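PDB 4ZEM: translation initiation factor eIF2b-like protein from Chaetomium thermophilum, which forms the beta subunit of the eIF2B regulatory subcomplex and probably takes part in guanine nucleotide exchange on eIF2 during translation initiation. Local coordinates for residues A[32-36]-A[37-41]; A[10-13]-A[14-17]; A[43-46]-A[47-51]. All coordinates share one frame; numbering follows the deposited sequence.

Interaction 1 (A[32-36]-A[37-41]); sequences IFLLK and RRQVT
Phe33 and Arg37, one helical turn apart, meet through the ring of one and nearly the whole side chain of the other. Arg37 CG lies over one ring face, a CH-pi contact 4.0 Å from the ring centroid. Its chain then bends at chi2 (-68°), folding the guanidinium back so that Phe33 CE1 sits over the centre of one guanidinium face, 3.3 Å from Arg37 CZ. The two planes stand 59° apart, so this is the rim of the ring set against a flat cation rather than a parallel stack. A long, bendable arginine suits this exposed turn: one methylene lies over the ring face while the guanidinium rests on its rim.

Leu34 meets two residues. Its CB packs against Val40 CG2 at 3.7 Å, and its CD2 lies 3.4 Å from Gln39 OE1; the other amide atom, Gln39 NE2, is hydrogen-bonded to Pro10 O. Leu35 CD2 approaches Val40 CG1 more loosely, at 4.3 Å. Both leucines also face neighbouring helices, Leu34 meeting Trp15 and Leu35 meeting Ala82.

The backbone sets these positions. Arg37 N still makes a helical bond to Phe33 O (3.1 Å), but Arg38 turns to positive phi (70°) and the chain turns aside. Weak bonds then run from Arg38 N to Leu35 O (3.2 Å) and from Gln39 N to Leu34 O (3.1 Å). This pair of bonds around a residue of positive phi is the Schellman motif, here ending helix 24-37 and bringing Val40 against its apolar side.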
loop_
_atom_site.group_PDB
_atom_site.type_symbol
_atom_site.label_atom_id
_atom_site.label_comp_id
_atom_site.label_asym_id
_atom_site.label_seq_id
_atom_site.Cartn_x
_atom_site.Cartn_y
_atom_site.Cartn_z
ATOM N N ILE A 32 -18.097 1.961 2.634
ATOM C CA ILE A 32 -18.145 3.384 2.307
ATOM C C ILE A 32 -18.362 4.175 3.588
ATOM O O ILE A 32 -17.731 5.205 3.815
ATOM C CB ILE A 32 -19.273 3.712 1.298
ATOM C CG1 ILE A 32 -18.988 3.081 -0.063
ATOM C CG2 ILE A 32 -19.430 5.217 1.132
ATOM C CD1 ILE A 32 -17.891 3.766 -0.822
ATOM N N PHE A 33 -19.244 3.657 4.435
ATOM C CA PHE A 33 -19.547 4.278 5.715
ATOM C C PHE A 33 -18.310 4.324 6.611
ATOM O O PHE A 33 -18.039 5.338 7.253
ATOM C CB PHE A 33 -20.687 3.526 6.406
ATOM C CG PHE A 33 -21.074 4.098 7.737
ATOM C CD1 PHE A 33 -21.831 5.253 7.814
ATOM C CD2 PHE A 33 -20.688 3.475 8.913
ATOM C CE1 PHE A 33 -22.192 5.781 9.038
ATOM C CE2 PHE A 33 -21.045 3.997 10.141
ATOM C CZ PHE A 33 -21.798 5.151 10.203
ATOM N N LEU A 34 -17.567 3.221 6.651
ATOM C CA LEU A 34 -16.359 3.137 7.473
ATOM C C LEU A 34 -15.281 4.110 7.001
ATOM O O LEU A 34 -14.599 4.733 7.817
ATOM C CB LEU A 34 -15.811 1.707 7.487
ATOM C CG LEU A 34 -16.714 0.662 8.146
ATOM C CD1 LEU A 34 -16.118 -0.730 8.037
ATOM C CD2 LEU A 34 -16.952 1.025 9.602
ATOM N N LEU A 35 -15.128 4.235 5.687
ATOM C CA LEU A 35 -14.138 5.141 5.116
ATOM C C LEU A 35 -14.445 6.610 5.411
ATOM O O LEU A 35 -13.540 7.380 5.736
ATOM C CB LEU A 35 -14.038 4.932 3.608
ATOM C CG LEU A 35 -13.554 3.562 3.130
ATOM C CD1 LEU A 35 -13.635 3.473 1.616
ATOM C CD2 LEU A 35 -12.137 3.320 3.601
ATOM N N LYS A 36 -15.716 6.993 5.292
ATOM C CA LYS A 36 -16.134 8.373 5.548
ATOM C C LYS A 36 -16.007 8.784 7.016
ATOM O O LYS A 36 -15.579 9.898 7.317
ATOM C CB LYS A 36 -17.574 8.597 5.078
ATOM C CG LYS A 36 -17.789 8.411 3.585
ATOM C CD LYS A 36 -19.170 8.901 3.172
ATOM C CE LYS A 36 -20.262 8.297 4.044
ATOM N NZ LYS A 36 -21.628 8.694 3.591
ATOM N N ARG A 37 -16.385 7.891 7.926
ATOM C CA ARG A 37 -16.270 8.179 9.351
ATOM C C ARG A 37 -14.831 7.985 9.788
ATOM O O ARG A 37 -14.461 8.325 10.914
ATOM C CB ARG A 37 -17.208 7.296 10.174
ATOM C CG ARG A 37 -18.675 7.434 9.810
ATOM C CD ARG A 37 -19.187 8.808 10.204
ATOM N NE ARG A 37 -20.595 9.000 9.867
ATOM C CZ ARG A 37 -21.606 8.636 10.647
ATOM N NH1 ARG A 37 -21.369 8.053 11.817
ATOM N NH2 ARG A 37 -22.856 8.854 10.260
ATOM N N ARG A 38 -14.045 7.398 8.889
ATOM C CA ARG A 38 -12.598 7.288 9.028
ATOM C C ARG A 38 -12.227 6.307 10.129
ATOM O O ARG A 38 -11.147 6.392 10.715
ATOM C CB ARG A 38 -11.967 8.661 9.267
ATOM C CG ARG A 38 -12.017 9.528 8.020
ATOM C CD ARG A 38 -11.216 10.804 8.145
ATOM N NE ARG A 38 -11.424 11.645 6.970
ATOM C CZ ARG A 38 -10.663 12.684 6.642
ATOM N NH1 ARG A 38 -9.624 13.016 7.396
ATOM N NH2 ARG A 38 -10.938 13.387 5.551
ATOM N N GLN A 39 -13.148 5.398 10.430
ATOM C CA GLN A 39 -12.868 4.294 11.338
ATOM C C GLN A 39 -11.780 3.412 10.724
ATOM O O GLN A 39 -10.976 2.809 11.437
ATOM C CB GLN A 39 -14.138 3.500 11.638
ATOM C CG GLN A 39 -13.966 2.449 12.720
ATOM C CD GLN A 39 -15.284 1.843 13.145
ATOM O OE1 GLN A 39 -16.350 2.277 12.708
ATOM N NE2 GLN A 39 -15.221 0.832 14.004
ATOM N N VAL A 40 -11.774 3.333 9.394
ATOM C CA VAL A 40 -10.825 2.499 8.659
ATOM C C VAL A 40 -9.838 3.425 7.951
ATOM O O VAL A 40 -10.238 4.301 7.182
ATOM C CB VAL A 40 -11.529 1.579 7.639
ATOM C CG1 VAL A 40 -10.514 0.914 6.718
ATOM C CG2 VAL A 40 -12.366 0.535 8.363
ATOM N N THR A 41 -8.549 3.221 8.215
ATOM C CA THR A 41 -7.512 4.147 7.757
ATOM C C THR A 41 -6.202 3.474 7.363
ATOM O O THR A 41 -5.841 2.430 7.910
ATOM C CB THR A 41 -7.182 5.186 8.840
ATOM O OG1 THR A 41 -7.159 4.539 10.117
ATOM C CG2 THR A 41 -8.223 6.291 8.868
#

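Interaction 2 (A[10-13]-A[14-17]); sequences PSLA and TWTK
Thr14 OG1 donates a hydrogen bond to Ser11 O at 2.6 Å, in the first turn of helix 12-18, where Ser11 is the N-cap. The capping bond itself runs from Ala13 N to Ser11 OG and is weak. Thr14 can reach back because its OG1 stands between the backbone N and the carbonyl carbon (chi1 58°), and the same atom lies 3.2 Å from Ser11 CB. Threonine suits the place: its short hydroxyl folds back onto the carbonyl of the N-cap residue, while its methyl packs near Ser11 CB.

Trp15 N is the second donor to Ser11 O, at 2.7 Å, arriving from the same face of the carbonyl plane as the Thr14 hydroxyl. The indole turns away from this turn toward the protein interior, where NE1 is hydrogen-bonded to Ser27 O and the side chain lies against Leu31 and Leu34. Leu12 CD1 touches the six-membered ring at CE3, 3.9 Å away.

Thr16 grips Leu12 O twice, through N at 2.8 Å and through OG1 at 2.6 Å, from opposite faces of the carbonyl plane. A valine here has no hydroxyl, and Leu12 O would probably be left with the backbone N as its one strong donor, one face of its carbonyl plane losing its mate.

Lys17 closes the turn with its backbone alone: its N makes a weak bond to Ala13 O, 3.5 Å long.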
loop_
_atom_site.group_PDB
_atom_site.type_symbol
_atom_site.label_atom_id
_atom_site.label_comp_id
_atom_site.label_asym_id
_atom_site.label_seq_id
_atom_site.Cartn_x
_atom_site.Cartn_y
_atom_site.Cartn_z
ATOM N N PRO A 10 -20.030 -0.857 11.492
ATOM C CA PRO A 10 -19.692 -0.497 12.874
ATOM C C PRO A 10 -18.222 -0.749 13.202
ATOM O O PRO A 10 -17.599 0.080 13.860
ATOM C CB PRO A 10 -20.608 -1.411 13.696
ATOM C CG PRO A 10 -21.748 -1.711 12.760
ATOM C CD PRO A 10 -21.062 -1.908 11.455
ATOM N N SER A 11 -17.701 -1.905 12.795
ATOM C CA SER A 11 -16.279 -2.210 12.926
ATOM C C SER A 11 -15.733 -2.922 11.691
ATOM O O SER A 11 -16.478 -3.592 10.972
ATOM C CB SER A 11 -16.025 -3.062 14.165
ATOM O OG SER A 11 -14.741 -3.653 14.103
ATOM N N LEU A 12 -14.437 -2.761 11.442
ATOM C CA LEU A 12 -13.794 -3.412 10.305
ATOM C C LEU A 12 -13.837 -4.931 10.479
ATOM O O LEU A 12 -14.095 -5.672 9.529
ATOM C CB LEU A 12 -12.349 -2.939 10.147
ATOM C CG LEU A 12 -11.547 -3.587 9.017
ATOM C CD1 LEU A 12 -12.242 -3.345 7.683
ATOM C CD2 LEU A 12 -10.120 -3.042 8.988
ATOM N N ALA A 13 -13.589 -5.382 11.705
ATOM C CA ALA A 13 -13.644 -6.801 12.032
ATOM C C ALA A 13 -15.049 -7.353 11.819
ATOM O O ALA A 13 -15.222 -8.431 11.250
ATOM C CB ALA A 13 -13.196 -7.029 13.465
ATOM N N THR A 14 -16.050 -6.604 12.271
ATOM C CA THR A 14 -17.441 -7.002 12.091
ATOM C C THR A 14 -17.811 -6.939 10.609
ATOM O O THR A 14 -18.543 -7.793 10.105
ATOM C CB THR A 14 -18.404 -6.119 12.914
ATOM O OG1 THR A 14 -18.245 -4.747 12.539
ATOM C CG2 THR A 14 -18.122 -6.268 14.402
ATOM N N TRP A 15 -17.298 -5.924 9.918
ATOM C CA TRP A 15 -17.529 -5.771 8.486
ATOM C C TRP A 15 -16.970 -6.964 7.716
ATOM O O TRP A 15 -17.579 -7.441 6.760
ATOM C CB TRP A 15 -16.898 -4.473 7.970
ATOM C CG TRP A 15 -17.049 -4.268 6.488
ATOM C CD1 TRP A 15 -18.101 -3.682 5.849
ATOM C CD2 TRP A 15 -16.114 -4.639 5.462
ATOM N NE1 TRP A 15 -17.886 -3.668 4.492
ATOM C CE2 TRP A 15 -16.674 -4.249 4.227
ATOM C CE3 TRP A 15 -14.860 -5.259 5.468
ATOM C CZ2 TRP A 15 -16.024 -4.460 3.010
ATOM C CZ3 TRP A 15 -14.216 -5.470 4.258
ATOM C CH2 TRP A 15 -14.800 -5.071 3.045
ATOM N N THR A 16 -15.809 -7.442 8.150
ATOM C CA THR A 16 -15.115 -8.536 7.478
ATOM C C THR A 16 -15.869 -9.872 7.472
ATOM O O THR A 16 -15.831 -10.594 6.474
ATOM C CB THR A 16 -13.722 -8.758 8.099
ATOM O OG1 THR A 16 -12.995 -7.524 8.080
ATOM C CG2 THR A 16 -12.939 -9.798 7.312
ATOM N N LYS A 17 -16.559 -10.212 8.558
ATOM C CA LYS A 17 -17.235 -11.510 8.593
ATOM C C LYS A 17 -18.726 -11.460 8.273
ATOM O O LYS A 17 -19.405 -12.486 8.305
ATOM C CB LYS A 17 -17.040 -12.193 9.948
ATOM C CG LYS A 17 -16.214 -13.464 9.838
ATOM C CD LYS A 17 -16.786 -14.365 8.740
ATOM C CE LYS A 17 -16.329 -15.806 8.876
ATOM N NZ LYS A 17 -16.768 -16.405 10.168
#

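Interaction 3 (A[43-46]-A[47-51]); sequences DECA and GAIAQ
Ile49 carries CG1 anti to its carbonyl carbon and beside its backbone N (chi1 -59°), which lays that branch back along the helix over the preceding turn, 3.2 Å from Cys45 O. Cys45 holds SG nearly opposite its own backbone N (chi1 161°), and the sulfur comes alongside Ile49 CG1 at 4.4 Å, a loose apolar contact. Together the two present one greasy flank to helix 88-104, where both meet Ile89. A small, apolar cysteine fits here, where Leu35, Val40 and Ile89 all come against it.

The remaining links are those of a regular alpha-helix. Ile49 N bonds to Cys45 O at 3.1 Å and Ala50 N to Ala46 O at 3.2 Å, both fairly straight. Ala48 N reaches Glu44 O at 3.3 Å, coming from above the carbonyl plane (35° out of it). The methyl of Ala48 rests 3.5 Å from Cys45 O.

Small residues suit a helix packed on several flanks: the short side chains of buried Ala46 and Ala48 let neighbours lie near the backbone, Val88 and Tyr308 at Ala46, Leu12 and Leu31 at Ala48. Charge is kept to the start of the segment, where Asp43 OD1 forms a salt bridge with Lys309. The chemistry thus implies a division of labour, with backbone amides satisfying the carbonyls of Glu44, Cys45 and Ala46 while the side chains supply apolar surface.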
loop_
_atom_site.group_PDB
_atom_site.type_symbol
_atom_site.label_atom_id
_atom_site.label_comp_id
_atom_site.label_asym_id
_atom_site.label_seq_id
_atom_site.Cartn_x
_atom_site.Cartn_y
_atom_site.Cartn_z
ATOM N N ASP A 43 -3.140 1.460 5.847
ATOM C CA ASP A 43 -2.864 0.170 5.218
ATOM C C ASP A 43 -3.932 -0.903 5.453
ATOM O O ASP A 43 -4.029 -1.857 4.676
ATOM C CB ASP A 43 -1.506 -0.360 5.680
ATOM C CG ASP A 43 -0.434 0.714 5.697
ATOM O OD1 ASP A 43 -0.610 1.741 5.007
ATOM O OD2 ASP A 43 0.591 0.525 6.389
ATOM N N GLU A 44 -4.732 -0.768 6.509
ATOM C CA GLU A 44 -5.774 -1.764 6.746
ATOM C C GLU A 44 -6.935 -1.471 5.810
ATOM O O GLU A 44 -7.804 -2.310 5.582
ATOM C CB GLU A 44 -6.237 -1.768 8.202
ATOM C CG GLU A 44 -6.893 -0.483 8.656
ATOM C CD GLU A 44 -7.252 -0.514 10.130
ATOM O OE1 GLU A 44 -7.302 -1.622 10.704
ATOM O OE2 GLU A 44 -7.489 0.567 10.712
ATOM N N CYS A 45 -6.918 -0.261 5.269
ATOM C CA CYS A 45 -7.816 0.149 4.206
ATOM C C CYS A 45 -7.503 -0.615 2.916
ATOM O O CYS A 45 -8.413 -1.001 2.180
ATOM C CB CYS A 45 -7.719 1.666 4.009
ATOM S SG CYS A 45 -8.307 2.313 2.463
ATOM N N ALA A 46 -6.216 -0.838 2.652
ATOM C CA ALA A 46 -5.786 -1.548 1.445
ATOM C C ALA A 46 -6.378 -2.953 1.395
ATOM O O ALA A 46 -6.922 -3.374 0.371
ATOM C CB ALA A 46 -4.276 -1.616 1.379
ATOM N N GLY A 47 -6.287 -3.663 2.515
ATOM C CA GLY A 47 -6.838 -5.003 2.631
ATOM C C GLY A 47 -8.349 -5.029 2.477
ATOM O O GLY A 47 -8.902 -5.927 1.836
ATOM N N ALA A 48 -9.016 -4.026 3.045
ATOM C CA ALA A 48 -10.473 -3.942 2.982
ATOM C C ALA A 48 -10.938 -3.803 1.535
ATOM O O ALA A 48 -11.922 -4.419 1.136
ATOM C CB ALA A 48 -10.986 -2.779 3.827
ATOM N N ILE A 49 -10.217 -3.007 0.751
ATOM C CA ILE A 49 -10.540 -2.835 -0.661
ATOM C C ILE A 49 -10.397 -4.159 -1.414
ATOM O O ILE A 49 -11.268 -4.531 -2.204
ATOM C CB ILE A 49 -9.641 -1.773 -1.324
ATOM C CG1 ILE A 49 -9.802 -0.426 -0.617
ATOM C CG2 ILE A 49 -9.978 -1.636 -2.801
ATOM C CD1 ILE A 49 -11.223 0.113 -0.644
ATOM N N ALA A 50 -9.314 -4.880 -1.140
ATOM C CA ALA A 50 -9.061 -6.164 -1.791
ATOM C C ALA A 50 -10.180 -7.171 -1.495
ATOM O O ALA A 50 -10.645 -7.881 -2.385
ATOM C CB ALA A 50 -7.704 -6.725 -1.352
ATOM N N GLN A 51 -10.616 -7.220 -0.243
ATOM C CA GLN A 51 -11.683 -8.128 0.154
ATOM C C GLN A 51 -13.028 -7.768 -0.473
ATOM O O GLN A 51 -13.789 -8.653 -0.886
ATOM C CB GLN A 51 -11.802 -8.162 1.680
ATOM C CG GLN A 51 -10.911 -9.207 2.318
ATOM C CD GLN A 51 -10.847 -9.089 3.821
ATOM O OE1 GLN A 51 -10.832 -7.988 4.368
ATOM N NE2 GLN A 51 -10.813 -10.227 4.503
#

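Overall arrangement
The three contacts form one corner of the N-terminal helical region, following one another along the chain as interaction 2, interaction 1 and interaction 3. Their centres form a compact triangle, about 11 Å between interactions 1 and 2 and about 12 Å for each of the other pairs. Val40, just beyond the end of helix 24-37, is wedged between the other two: its CG2 lies 3.9 Å from Leu12 CB and its CG1 3.8 Å from Cys45 CA. Trp15 bridges likewise, with CB 3.8 Å from Leu34 CD1 and CH2 3.5 Å from Ala48 O. In this way the contacts join three successive helices.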